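Dihydrodipicolinate synthase family protein (Sinorhizobium meliloti, PDB 4DNH) is of unknown function but is built on a TIM barrel and is probably related to lyases of the dihydrodipicolinate synthase type. Local coordinates at residues E169-I172 against R173-R177; M194-P197 against A198-G201; L216-L219 against E220-A224; K238-V241 against M242-Q245. All blocks are in the same frame, centred on the assembly; numbering follows the deposited sequence.

Contact 1. Residues E169-I172 against R173-R177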
loop_
_atom_site.group_PDB
_atom_site.type_symbol
_atom_site.label_atom_id
_atom_site.label_comp_id
_atom_site.label_asym_id
_atom_site.label_seq_id
_atom_site.Cartn_x
_atom_site.Cartn_y
_atom_site.Cartn_z
ATOM N N GLU A 169 -0.920 5.734 -27.699
ATOM C CA GLU A 169 -1.464 7.068 -27.979
ATOM C C GLU A 169 -2.719 7.414 -27.171
ATOM O O GLU A 169 -2.972 8.583 -26.879
ATOM C CB GLU A 169 -1.690 7.265 -29.490
ATOM C CG GLU A 169 -2.856 6.492 -30.111
ATOM C CD GLU A 169 -2.611 4.997 -30.262
ATOM O OE1 GLU A 169 -1.445 4.577 -30.442
ATOM O OE2 GLU A 169 -3.600 4.234 -30.208
ATOM N N ASP A 170 -3.490 6.396 -26.804
ATOM C CA ASP A 170 -4.672 6.589 -25.973
ATOM C C ASP A 170 -4.303 6.933 -24.524
ATOM O O ASP A 170 -4.965 7.748 -23.876
ATOM C CB ASP A 170 -5.577 5.356 -26.043
ATOM C CG ASP A 170 -6.251 5.201 -27.398
ATOM O OD1 ASP A 170 -6.552 6.226 -28.049
ATOM O OD2 ASP A 170 -6.495 4.052 -27.813
ATOM N N TYR A 171 -3.233 6.329 -24.023
ATOM C CA TYR A 171 -2.734 6.688 -22.705
ATOM C C TYR A 171 -2.234 8.119 -22.693
ATOM O O TYR A 171 -2.431 8.837 -21.719
ATOM C CB TYR A 171 -1.608 5.757 -22.284
ATOM C CG TYR A 171 -2.071 4.363 -22.004
ATOM C CD1 TYR A 171 -2.152 3.412 -23.025
ATOM C CD2 TYR A 171 -2.442 3.993 -20.717
ATOM C CE1 TYR A 171 -2.585 2.128 -22.764
ATOM C CE2 TYR A 171 -2.875 2.718 -20.445
ATOM C CZ TYR A 171 -2.940 1.790 -21.469
ATOM O OH TYR A 171 -3.366 0.523 -21.170
ATOM N N ILE A 172 -1.575 8.525 -23.774
ATOM C CA ILE A 172 -1.048 9.879 -23.878
ATOM C C ILE A 172 -2.197 10.889 -23.818
ATOM O O ILE A 172 -2.128 11.839 -23.051
ATOM C CB ILE A 172 -0.150 10.061 -25.132
ATOM C CG1 ILE A 172 1.181 9.331 -24.932
ATOM C CG2 ILE A 172 0.125 11.533 -25.407
ATOM C CD1 ILE A 172 1.793 8.763 -26.199
ATOM N N ARG A 173 -3.256 10.649 -24.596
ATOM C CA ARG A 173 -4.414 11.552 -24.664
ATOM C C ARG A 173 -5.185 11.643 -23.349
ATOM O O ARG A 173 -5.561 12.737 -22.920
ATOM C CB ARG A 173 -5.364 11.147 -25.792
ATOM C CG ARG A 173 -4.951 11.656 -27.166
ATOM C CD ARG A 173 -5.601 10.833 -28.267
ATOM N NE ARG A 173 -4.688 10.589 -29.386
ATOM C CZ ARG A 173 -4.816 9.601 -30.273
ATOM N NH1 ARG A 173 -3.928 9.468 -31.251
ATOM N NH2 ARG A 173 -5.823 8.739 -30.188
ATOM N N VAL A 174 -5.419 10.490 -22.720
ATOM C CA VAL A 174 -6.157 10.425 -21.464
ATOM C C VAL A 174 -5.401 11.169 -20.370
ATOM O O VAL A 174 -5.937 12.104 -19.776
ATOM C CB VAL A 174 -6.493 8.967 -21.069
ATOM C CG1 VAL A 174 -6.887 8.863 -19.603
ATOM C CG2 VAL A 174 -7.616 8.437 -21.948
ATOM N N TYR A 175 -4.151 10.786 -20.133
ATOM C CA TYR A 175 -3.320 11.477 -19.143
ATOM C C TYR A 175 -3.010 12.942 -19.518
ATOM O O TYR A 175 -2.651 13.748 -18.661
ATOM C CB TYR A 175 -2.047 10.677 -18.862
ATOM C CG TYR A 175 -2.305 9.449 -18.015
ATOM C CD1 TYR A 175 -2.798 8.281 -18.583
ATOM C CD2 TYR A 175 -2.061 9.460 -16.642
ATOM C CE1 TYR A 175 -3.034 7.156 -17.813
ATOM C CE2 TYR A 175 -2.295 8.342 -15.865
ATOM C CZ TYR A 175 -2.782 7.192 -16.451
ATOM O OH TYR A 175 -3.021 6.063 -15.686
ATOM N N ASP A 176 -3.163 13.284 -20.794
ATOM C CA ASP A 176 -3.015 14.668 -21.228
ATOM C C ASP A 176 -4.201 15.513 -20.735
ATOM O O ASP A 176 -3.996 16.597 -20.178
ATOM C CB ASP A 176 -2.814 14.756 -22.754
ATOM C CG ASP A 176 -2.855 16.190 -23.284
ATOM O OD1 ASP A 176 -2.168 17.087 -22.733
ATOM O OD2 ASP A 176 -3.579 16.415 -24.279
ATOM N N ARG A 177 -5.427 15.021 -20.913
ATOM C CA ARG A 177 -6.583 15.768 -20.438
ATOM C C ARG A 177 -6.658 15.758 -18.914
ATOM O O ARG A 177 -6.764 16.809 -18.286
ATOM C CB ARG A 177 -7.898 15.293 -21.070
ATOM C CG ARG A 177 -9.022 16.327 -20.929
ATOM C CD ARG A 177 -10.001 16.308 -22.095
ATOM N NE ARG A 177 -9.357 16.658 -23.361
ATOM C CZ ARG A 177 -9.893 16.474 -24.569
ATOM N NH1 ARG A 177 -11.101 15.934 -24.696
ATOM N NH2 ARG A 177 -9.218 16.830 -25.660
#
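Arg-173 lays one face of its guanidinium over the stem of Glu-169, with Arg-173 NH1 3.4 Å from Glu-169 CG. CG of the arginine stands beside its backbone N, anti to the carbonyl carbon (chi1 -82°), which turns the chain back past the Glu-169 carbonyl to reach the glutamate one helical turn earlier. The two side chains run alongside each other, yet their charges do not meet: Glu-169 bends at chi2, and its OE2 stays 5.0 Å from Arg-173 NH2. Asp-170 takes that role through a long salt bridge, OD1 lying 3.4 Å from Arg-173 NH2. The Asp-170 carboxylate and the guanidinium are turned 75° apart and meet through OD1 and NH2, not as a flat, two-pronged pair; the other oxygen, Asp-170 OD2, accepts a hydrogen bond from the backbone N of Lys-166.

All this decorates helix 168-181, which follows strand 153-155 and precedes strand 186-191 of the eight-stranded parallel barrel. Its i to i+4 backbone bonds include Tyr-175 N to Tyr-171 O, 3.0 Å. The same carbonyl oxygen also meets the edge of the Tyr-175 ring in plane, 3.2 Å from CD1. Tyr-171 and Tyr-175, one turn apart, touch through CD2 and CE1 at 4.3 Å; large rings suit this buried flank, where Tyr-202 packs edge-to-face with Tyr-171 and shares a hydrogen bond with the Tyr-175 hydroxyl. Val-174, compact and apolar, sets CG2 3.3 Å from Asp-170 O and presses against Ile-132 and Tyr-139 of helix 132-148.

Contact 2. Residues M194-P197 against A198-G201; sequences MFDP and ALEG
Asp-196 and Leu-199 meet at a slant: the methylene of the aspartate lies against the branch of the leucine, with Asp-196 CB 3.9 Å from Leu-199 CD1. The carboxylate is turned off toward the following residues. With its CG anti to the backbone N (chi1 -154°), Asp-196 carries OD1 to the backbone N of Ala-198, a weak hydrogen bond of 3.3 Å, and the Ala-198 methyl sits 3.7 Å from the same OD1. A methyl is small enough to fit beside the carboxylate.

Behind these side chains is a tight reversal. Leu-199 N donates to Asp-196 O over 3.0 Å, approaching from well above the carbonyl plane, and the backbone angles of Pro-197 and Ala-198 are those of a type I beta turn. Within it the weak bond to OD1 makes an Asx turn, the pairing familiar from Asp-Pro sequences; proline suits its place because its ring holds phi near the value the turn needs and it has no N-H to satisfy. A further turn overlaps the first, closed by a weak bond of 3.3 Å from Glu-200 N to Pro-197 O. Glu-200 brings CB to 3.4 Å from that same Pro-197 O, and its chain extends from there.

The double turn lies in the loop between barrel strand 186-191 and helix 208-221. Arg-159 of helix 159-164 clasps it, forming a salt bridge to Asp-196 OD2 through NE and touching both Ala-198 and Leu-199, while Leu-199 also packs on Ala-157 just ahead of that helix.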
loop_
_atom_site.group_PDB
_atom_site.type_symbol
_atom_site.label_atom_id
_atom_site.label_comp_id
_atom_site.label_asym_id
_atom_site.label_seq_id
_atom_site.Cartn_x
_atom_site.Cartn_y
_atom_site.Cartn_z
HETATM N N MSE A 194 0.475 -8.398 -11.194
HETATM C CA MSE A 194 0.440 -9.358 -10.087
HETATM C C MSE A 194 -0.469 -8.835 -9.003
HETATM O O MSE A 194 -1.045 -9.615 -8.233
HETATM C CB MSE A 194 1.838 -9.648 -9.564
HETATM C CG MSE A 194 2.826 -9.040 -10.539
HETATM SE SE MSE A 194 3.323 -7.248 -9.884
HETATM C CE MSE A 194 5.082 -8.025 -9.465
ATOM N N PHE A 195 -0.608 -7.515 -8.948
ATOM C CA PHE A 195 -1.550 -6.871 -8.051
ATOM C C PHE A 195 -2.951 -6.776 -8.675
ATOM O O PHE A 195 -3.972 -6.978 -7.982
ATOM C CB PHE A 195 -1.035 -5.495 -7.612
ATOM C CG PHE A 195 0.225 -5.551 -6.784
ATOM C CD1 PHE A 195 0.182 -5.947 -5.450
ATOM C CD2 PHE A 195 1.454 -5.208 -7.339
ATOM C CE1 PHE A 195 1.340 -6.005 -4.686
ATOM C CE2 PHE A 195 2.613 -5.253 -6.579
ATOM C CZ PHE A 195 2.556 -5.652 -5.249
ATOM N N ASP A 196 -2.998 -6.487 -9.977
ATOM C CA ASP A 196 -4.261 -6.408 -10.695
ATOM C C ASP A 196 -4.100 -6.984 -12.092
ATOM O O ASP A 196 -3.534 -6.331 -12.981
ATOM C CB ASP A 196 -4.776 -4.962 -10.758
ATOM C CG ASP A 196 -6.297 -4.879 -10.909
ATOM O OD1 ASP A 196 -6.911 -5.764 -11.560
ATOM O OD2 ASP A 196 -6.884 -3.918 -10.371
ATOM N N PRO A 197 -4.585 -8.222 -12.296
ATOM C CA PRO A 197 -4.449 -8.861 -13.614
ATOM C C PRO A 197 -5.143 -8.058 -14.723
ATOM O O PRO A 197 -4.678 -8.063 -15.853
ATOM C CB PRO A 197 -5.111 -10.237 -13.418
ATOM C CG PRO A 197 -5.061 -10.474 -11.939
ATOM C CD PRO A 197 -5.216 -9.117 -11.306
ATOM N N ALA A 198 -6.214 -7.340 -14.393
ATOM C CA ALA A 198 -6.917 -6.520 -15.394
ATOM C C ALA A 198 -6.157 -5.244 -15.831
ATOM O O ALA A 198 -6.640 -4.484 -16.682
ATOM C CB ALA A 198 -8.340 -6.199 -14.937
ATOM N N LEU A 199 -4.974 -5.016 -15.263
ATOM C CA LEU A 199 -4.122 -3.900 -15.679
ATOM C C LEU A 199 -2.992 -4.348 -16.605
ATOM O O LEU A 199 -1.924 -3.742 -16.658
ATOM C CB LEU A 199 -3.580 -3.154 -14.466
ATOM C CG LEU A 199 -4.663 -2.411 -13.703
ATOM C CD1 LEU A 199 -4.034 -1.610 -12.579
ATOM C CD2 LEU A 199 -5.463 -1.518 -14.643
ATOM N N GLU A 200 -3.277 -5.413 -17.347
ATOM C CA GLU A 200 -2.349 -6.077 -18.246
ATOM C C GLU A 200 -1.914 -5.199 -19.433
ATOM O O GLU A 200 -2.748 -4.720 -20.218
ATOM C CB GLU A 200 -2.982 -7.395 -18.735
ATOM C CG GLU A 200 -4.403 -7.274 -19.289
ATOM C CD GLU A 200 -5.071 -8.616 -19.582
ATOM O OE1 GLU A 200 -4.364 -9.609 -19.872
ATOM O OE2 GLU A 200 -6.323 -8.675 -19.532
ATOM N N GLY A 201 -0.601 -4.998 -19.553
ATOM C CA GLY A 201 -0.020 -4.187 -20.624
ATOM C C GLY A 201 -0.341 -2.703 -20.538
ATOM O O GLY A 201 -0.578 -2.061 -21.561
#

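Contact 3. Residues L216-L219 against E220-A224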
loop_
_atom_site.group_PDB
_atom_site.type_symbol
_atom_site.label_atom_id
_atom_site.label_comp_id
_atom_site.label_asym_id
_atom_site.label_seq_id
_atom_site.Cartn_x
_atom_site.Cartn_y
_atom_site.Cartn_z
ATOM N N LEU A 216 7.300 7.613 -19.025
ATOM C CA LEU A 216 8.258 8.701 -18.922
ATOM C C LEU A 216 7.836 9.917 -19.748
ATOM O O LEU A 216 7.928 11.049 -19.274
ATOM C CB LEU A 216 9.666 8.232 -19.323
ATOM C CG LEU A 216 10.434 7.394 -18.290
ATOM C CD1 LEU A 216 11.774 6.928 -18.832
ATOM C CD2 LEU A 216 10.627 8.157 -16.979
ATOM N N ASP A 217 7.356 9.671 -20.968
ATOM C CA ASP A 217 6.910 10.737 -21.873
ATOM C C ASP A 217 5.783 11.598 -21.273
ATOM O O ASP A 217 5.793 12.823 -21.404
ATOM C CB ASP A 217 6.498 10.158 -23.240
ATOM C CG ASP A 217 7.698 9.827 -24.136
ATOM O OD1 ASP A 217 8.847 10.219 -23.820
ATOM O OD2 ASP A 217 7.492 9.177 -25.182
ATOM N N VAL A 218 4.827 10.951 -20.605
ATOM C CA VAL A 218 3.737 11.646 -19.915
ATOM C C VAL A 218 4.264 12.571 -18.812
ATOM O O VAL A 218 3.883 13.743 -18.754
ATOM C CB VAL A 218 2.720 10.651 -19.310
ATOM C CG1 VAL A 218 1.650 11.397 -18.537
ATOM C CG2 VAL A 218 2.087 9.787 -20.395
ATOM N N LEU A 219 5.147 12.041 -17.958
ATOM C CA LEU A 219 5.756 12.801 -16.856
ATOM C C LEU A 219 6.578 13.995 -17.338
ATOM O O LEU A 219 6.573 15.045 -16.691
ATOM C CB LEU A 219 6.650 11.910 -15.991
ATOM C CG LEU A 219 6.229 10.482 -15.648
ATOM C CD1 LEU A 219 7.377 9.748 -14.972
ATOM C CD2 LEU A 219 4.991 10.458 -14.768
ATOM N N GLU A 220 7.301 13.831 -18.452
ATOM C CA GLU A 220 7.991 14.964 -19.077
ATOM C C GLU A 220 6.966 16.024 -19.491
ATOM O O GLU A 220 7.095 17.195 -19.123
ATOM C CB GLU A 220 8.837 14.520 -20.277
ATOM C CG GLU A 220 10.251 14.066 -19.923
ATOM C CD GLU A 220 10.990 13.410 -21.089
ATOM O OE1 GLU A 220 10.673 13.709 -22.263
ATOM O OE2 GLU A 220 11.902 12.591 -20.832
ATOM N N ALA A 221 5.929 15.586 -20.206
ATOM C CA ALA A 221 4.883 16.471 -20.723
ATOM C C ALA A 221 4.141 17.257 -19.642
ATOM O O ALA A 221 3.746 18.395 -19.876
ATOM C CB ALA A 221 3.890 15.690 -21.579
ATOM N N HIS A 222 3.943 16.657 -18.469
ATOM C CA HIS A 222 3.204 17.337 -17.398
ATOM C C HIS A 222 3.937 17.357 -16.076
ATOM O O HIS A 222 3.330 17.170 -15.021
ATOM C CB HIS A 222 1.804 16.733 -17.239
ATOM C CG HIS A 222 1.004 16.673 -18.524
ATOM N ND1 HIS A 222 0.344 17.740 -19.022
ATOM C CD2 HIS A 222 0.763 15.614 -19.406
ATOM C CE1 HIS A 222 -0.278 17.389 -20.165
ATOM N NE2 HIS A 222 -0.021 16.087 -20.400
ATOM N N ALA A 223 5.244 17.615 -16.123
ATOM C CA ALA A 223 6.117 17.561 -14.935
ATOM C C ALA A 223 5.650 18.394 -13.723
ATOM O O ALA A 223 5.668 17.900 -12.575
ATOM C CB ALA A 223 7.546 17.915 -15.312
ATOM N N ALA A 224 5.234 19.639 -13.983
ATOM C CA ALA A 224 4.724 20.540 -12.934
ATOM C C ALA A 224 3.465 19.987 -12.251
ATOM O O ALA A 224 3.244 20.210 -11.063
ATOM C CB ALA A 224 4.463 21.933 -13.494
#
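Val-218 and His-222 touch loosely one turn apart near the end of their helix, Val-218 CG1 lying 4.4 Å from His-222 CD2. The imidazole owes its position to a first torsion that sets CG beside the backbone N, anti to the carbonyl carbon (chi1 -53°), which sends the ring out from the helix toward helix 168-181, with CD2 3.7 Å from Val-218 O, oblique to the ring. Both residues face that helix: Val-218 packs on Tyr-175 and Leu-179, and His-222 on Leu-179 and Asp-176. A beta-branched valine fills this groove compactly, while the histidine, partly exposed, spans from apolar to acidic neighbours.

On the outer face the conformations differ. Glu-220 is extended beyond CG and runs back toward Asp-217, bringing its OE1 to 4.2 Å from Asp-217 OD1. Two acids this close would probably repel mildly and might raise the affinity of one for a proton, a cost that solvent can reduce at these exposed positions. Ala-221, also exposed, carries just a methyl, 3.4 Å from Val-218 O.

With CG beside the backbone N (chi1 -40°), Leu-219 sends its branched end to Val-226 and Ile-229 of the next strand, and also touches Leu-246.

The backbone bond from His-222 N to Val-218 O, 2.9 Å, is among the last of the helix; His-222 then leaves helical angles, and Ala-223 brings its methyl to 3.3 Å from Leu-219 O. Such a helix, apolar inside and charged outside, ending just before the strand it packs on, belongs to the beta-alpha-beta unit of a TIM barrel, here strand 186-191, helix 208-221 and strand 226-232.

Contact 4. Residues K238-V241 against M242-Q245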
loop_
_atom_site.group_PDB
_atom_site.type_symbol
_atom_site.label_atom_id
_atom_site.label_comp_id
_atom_site.label_asym_id
_atom_site.label_seq_id
_atom_site.Cartn_x
_atom_site.Cartn_y
_atom_site.Cartn_z
ATOM N N LYS A 238 14.024 -2.316 -12.729
ATOM C CA LYS A 238 13.194 -1.435 -13.533
ATOM C C LYS A 238 12.984 -0.078 -12.862
ATOM O O LYS A 238 12.903 0.945 -13.552
ATOM C CB LYS A 238 11.874 -2.105 -13.918
ATOM C CG LYS A 238 11.987 -2.986 -15.162
ATOM C CD LYS A 238 10.762 -3.865 -15.369
ATOM C CE LYS A 238 11.050 -5.000 -16.336
ATOM N NZ LYS A 238 11.961 -6.022 -15.747
ATOM N N GLU A 239 12.947 -0.073 -11.528
ATOM C CA GLU A 239 12.819 1.152 -10.748
ATOM C C GLU A 239 14.094 2.016 -10.817
ATOM O O GLU A 239 14.025 3.238 -11.028
ATOM C CB GLU A 239 12.454 0.834 -9.287
ATOM C CG GLU A 239 12.059 2.057 -8.481
ATOM C CD GLU A 239 11.629 1.767 -7.043
ATOM O OE1 GLU A 239 11.049 0.690 -6.774
ATOM O OE2 GLU A 239 11.854 2.641 -6.173
ATOM N N ILE A 240 15.246 1.376 -10.631
ATOM C CA ILE A 240 16.531 2.062 -10.615
ATOM C C ILE A 240 16.757 2.736 -11.957
ATOM O O ILE A 240 17.151 3.906 -12.006
ATOM C CB ILE A 240 17.689 1.108 -10.240
ATOM C CG1 ILE A 240 17.556 0.703 -8.756
ATOM C CG2 ILE A 240 19.038 1.755 -10.518
ATOM C CD1 ILE A 240 18.520 -0.361 -8.271
ATOM N N VAL A 241 16.454 2.014 -13.036
ATOM C CA VAL A 241 16.588 2.559 -14.389
ATOM C C VAL A 241 15.631 3.725 -14.621
ATOM O O VAL A 241 15.933 4.641 -15.386
ATOM C CB VAL A 241 16.433 1.471 -15.486
ATOM C CG1 VAL A 241 16.337 2.082 -16.882
ATOM C CG2 VAL A 241 17.593 0.480 -15.427
HETATM N N MSE A 242 14.497 3.717 -13.937
HETATM C CA MSE A 242 13.490 4.737 -14.186
HETATM C C MSE A 242 13.715 5.976 -13.380
HETATM O O MSE A 242 13.526 7.084 -13.884
HETATM C CB MSE A 242 12.104 4.191 -13.929
HETATM C CG MSE A 242 11.146 5.015 -14.769
HETATM SE SE MSE A 242 9.344 4.474 -14.235
HETATM C CE MSE A 242 8.383 5.399 -15.685
ATOM N N ARG A 243 14.135 5.809 -12.130
ATOM C CA ARG A 243 14.367 6.955 -11.253
ATOM C C ARG A 243 15.541 7.853 -11.689
ATOM O O ARG A 243 15.672 8.982 -11.214
ATOM C CB ARG A 243 14.518 6.506 -9.798
ATOM C CG ARG A 243 15.774 5.716 -9.494
ATOM C CD ARG A 243 15.848 5.423 -8.011
ATOM N NE ARG A 243 17.051 4.668 -7.701
ATOM C CZ ARG A 243 17.295 4.047 -6.547
ATOM N NH1 ARG A 243 16.414 4.079 -5.555
ATOM N NH2 ARG A 243 18.433 3.379 -6.393
ATOM N N ARG A 244 16.372 7.345 -12.595
ATOM C CA ARG A 244 17.521 8.087 -13.140
ATOM C C ARG A 244 17.139 8.934 -14.360
ATOM O O ARG A 244 17.822 9.913 -14.683
ATOM C CB ARG A 244 18.675 7.132 -13.471
ATOM C CG ARG A 244 19.306 6.489 -12.237
ATOM C CD ARG A 244 20.183 5.277 -12.575
ATOM N NE ARG A 244 20.789 4.711 -11.365
ATOM C CZ ARG A 244 21.799 3.846 -11.340
ATOM N NH1 ARG A 244 22.365 3.419 -12.463
ATOM N NH2 ARG A 244 22.256 3.413 -10.176
ATOM N N GLN A 245 16.038 8.560 -15.010
ATOM C CA GLN A 245 15.529 9.258 -16.191
ATOM C C GLN A 245 14.400 10.230 -15.856
ATOM O O GLN A 245 13.875 10.898 -16.745
ATOM C CB GLN A 245 15.029 8.257 -17.235
ATOM C CG GLN A 245 16.038 7.204 -17.645
ATOM C CD GLN A 245 15.648 6.510 -18.933
ATOM O OE1 GLN A 245 15.373 5.309 -18.946
ATOM N NE2 GLN A 245 15.608 7.267 -20.025
#
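Met-242, a selenomethionine here, has its backbone N weakly divided between two carbonyls, 3.2 Å from Lys-238 O and 3.0 Å from Glu-239 O. Its long apolar chain suits the seam among Ile-229, Ile-231 and Met-252 of the barrel strands and Cys-215 of helix 208-221. Arg-243 makes the firm turn, N to Glu-239 O at 2.8 Å. Its CG is lodged between backbone N and carbonyl carbon (chi1 69°), which lets the extended chain run alongside Ile-240, one guanidinium face over CG1 with NH2 3.7 Å away. Beyond it, NH2 forms a salt bridge with Asp-267 and NH1 bonds to Leu-263 O and Ser-272 OG. With a leucine in place of Arg-243, Asp-267 would probably lose a cationic partner, and Leu-263 O and Ser-272 OG a shared donor. Arg-244 lays its guanidinium over Ile-240 CG2, 3.5 Å from Arg-244 NE, and its NH2 also bridges to Asp-267. Gln-245, extended and exposed, follows Val-241, its CG 3.4 Å from Val-241 O.

On this helix of the beta-alpha-beta unit between strands 226-232 and 251-254, the like charges of the two arginines are probably offset by the carboxylate they share, while apolar Ile-240 under their faces leaves the N-H edges for polar partners.

Each contact is local, spanning consecutive residues, so none closes a long loop; from the N terminus they follow in series, neither nesting nor crossing. Contact 1 lies on helix 168-181, contact 2 in the loop after strand 186-191, contact 3 at the end of helix 208-221 and contact 4 on helix 236-243. Contact 1 packs on contact 3, where Tyr-175 CB and Val-218 CG1 are 3.8 Å apart, and contact 3 on contact 4, with Leu-216 CD2 3.8 Å from Met-242 CE. Three successive helices of the barrel's outer layer are thereby joined. Contact 2 touches contact 1, Gly-201 O lying 3.8 Å from Tyr-171 OH, but stays about 9 Å from contact 4 between nearest atoms.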